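Local atomic coordinates of XRE family transcriptional regulator (Pseudomonas putida, PDB entry 6F8S), a protein that associates with a putative killer protein and probably acts as its antitoxin, with a helix-turn-helix fold consistent with DNA binding. Residues P8-E13 with N42-E47. Numbering follows the deposited sequence.
Sequences PIHPGE and NNILRE
Gly12, in the first turn of helix 11-23, meets the C-terminal end of helix 38-45: its CA lies 4.5 Å from that of Leu45. The same Gly12 CA stands 3.1 Å from Ile44 O, a CA-H...O contact with 141° at the hydrogen. Ile44 O also accepts from Glu47 N as part of the Schellman motif that ends helix 38-45; Glu47, with positive phi, is its C-prime residue and turns the chain beside His10.

His10 is the N-cap of helix 11-23. A chi1 of -169° puts the His10 ring beside its own carbonyl carbon and folds it over the start of the helix, where ND1 accepts from Gly12 N over 2.8 Å, the donor tilted 18° out of the ring plane. Glu47 CA sits over one face, 3.8 Å from the ring centroid, a CH-pi contact, while Pro11 CD covers the opposite face toward the rim. From there the extended Glu47 side chain slides past the imidazole in the opposite direction, bringing OE1 to 3.3 Å from His10 CB. Ile44 adds its CG2 branch, 3.7 Å from Gly12 CA.

Beyond the ring, Glu47 OE2 comes to 4.1 Å from Glu13 OE1. Each of these carboxylates has an arginine: Arg16 bridges to Glu47 OE2 and also bonds Leu45 O, whereas Glu13 OE2 pairs with Arg7 and with Arg37 of the putative killer protein chain.

No hydrogen bond links the two segments directly; they meet through close packing, joining the start of helix 11-23 to the end of helix 38-45, the latter within the helix-turn-helix region. The arginines probably offset the repulsion between the carboxylates, and Glu13 carries this charged cluster on to the partner protein.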
# COMPACT_ATOMS: atom_id res chain seq x y z
N PRO C 8 -15.49 0.21 -3.61
CA PRO C 8 -14.23 0.93 -3.52
C PRO C 8 -14.41 2.20 -2.69
O PRO C 8 -15.39 2.90 -2.88
CB PRO C 8 -13.89 1.25 -4.99
CG PRO C 8 -14.86 0.40 -5.82
CD PRO C 8 -16.08 0.27 -4.96
N ILE C 9 -13.48 2.49 -1.79
CA ILE C 9 -13.59 3.69 -0.97
C ILE C 9 -12.49 4.70 -1.34
O ILE C 9 -11.31 4.51 -1.07
CB ILE C 9 -13.53 3.31 0.52
CG1 ILE C 9 -14.79 2.48 0.84
CG2 ILE C 9 -13.43 4.56 1.38
CD1 ILE C 9 -14.84 1.94 2.25
N HIS C 10 -12.91 5.76 -2.01
CA HIS C 10 -11.99 6.76 -2.47
C HIS C 10 -11.47 7.52 -1.24
O HIS C 10 -12.24 7.80 -0.34
CB HIS C 10 -12.68 7.68 -3.47
CG HIS C 10 -11.74 8.60 -4.19
ND1 HIS C 10 -11.21 9.73 -3.60
CD2 HIS C 10 -11.22 8.54 -5.44
CE1 HIS C 10 -10.42 10.34 -4.47
NE2 HIS C 10 -10.41 9.65 -5.59
N PRO C 11 -10.15 7.80 -1.20
CA PRO C 11 -9.55 8.54 -0.07
C PRO C 11 -10.19 9.90 0.13
O PRO C 11 -10.14 10.47 1.23
CB PRO C 11 -8.06 8.69 -0.49
CG PRO C 11 -7.98 8.27 -1.93
CD PRO C 11 -9.12 7.28 -2.11
N GLY C 12 -10.78 10.42 -0.94
CA GLY C 12 -11.58 11.63 -0.87
C GLY C 12 -12.76 11.48 0.07
O GLY C 12 -13.14 12.44 0.76
N GLU C 13 -13.35 10.28 0.11
CA GLU C 13 -14.45 10.04 1.04
C GLU C 13 -13.97 10.14 2.50
O GLU C 13 -14.67 10.70 3.35
CB GLU C 13 -15.10 8.67 0.79
CG GLU C 13 -16.13 8.28 1.84
CD GLU C 13 -16.91 7.01 1.48
OE1 GLU C 13 -17.04 6.70 0.27
OE2 GLU C 13 -17.39 6.32 2.42
N ASN C 42 -10.33 19.96 -4.22
CA ASN C 42 -11.66 19.64 -4.75
C ASN C 42 -11.72 18.29 -5.46
O ASN C 42 -12.51 17.43 -5.09
CB ASN C 42 -12.13 20.71 -5.73
CG ASN C 42 -12.62 21.94 -5.03
OD1 ASN C 42 -13.19 21.85 -3.94
ND2 ASN C 42 -12.40 23.11 -5.63
N ASN C 43 -10.87 18.15 -6.47
CA ASN C 43 -10.64 16.89 -7.18
C ASN C 43 -10.71 15.67 -6.27
O ASN C 43 -11.30 14.65 -6.62
CB ASN C 43 -9.26 16.92 -7.84
CG ASN C 43 -9.33 16.92 -9.36
OD1 ASN C 43 -10.42 16.99 -9.95
ND2 ASN C 43 -8.17 16.84 -10.00
N ILE C 44 -10.08 15.80 -5.11
CA ILE C 44 -10.03 14.72 -4.14
C ILE C 44 -11.33 14.65 -3.36
O ILE C 44 -11.95 13.59 -3.26
CB ILE C 44 -8.84 14.91 -3.18
CG1 ILE C 44 -7.54 14.99 -3.97
CG2 ILE C 44 -8.81 13.80 -2.13
CD1 ILE C 44 -6.31 15.19 -3.13
N LEU C 45 -11.77 15.78 -2.81
CA LEU C 45 -12.99 15.80 -2.02
C LEU C 45 -14.21 15.36 -2.85
O LEU C 45 -15.13 14.70 -2.33
CB LEU C 45 -13.21 17.20 -1.46
CG LEU C 45 -12.35 17.56 -0.24
CD1 LEU C 45 -12.50 19.02 0.13
CD2 LEU C 45 -12.73 16.67 0.93
N ARG C 46 -14.22 15.69 -4.13
CA ARG C 46 -15.34 15.30 -4.96
C ARG C 46 -15.07 13.95 -5.59
O ARG C 46 -15.82 13.49 -6.45
CB ARG C 46 -15.62 16.36 -6.03
CG ARG C 46 -14.67 16.31 -7.20
N GLU C 47 -13.99 13.31 -5.14
CA GLU C 47 -13.57 11.99 -5.59
C GLU C 47 -13.37 11.93 -7.10
O GLU C 47 -13.63 10.91 -7.73
CB GLU C 47 -14.58 10.92 -5.15
CG GLU C 47 -14.78 10.83 -3.64
CD GLU C 47 -15.77 9.73 -3.24
OE1 GLU C 47 -15.84 8.68 -3.93
OE2 GLU C 47 -16.49 9.92 -2.24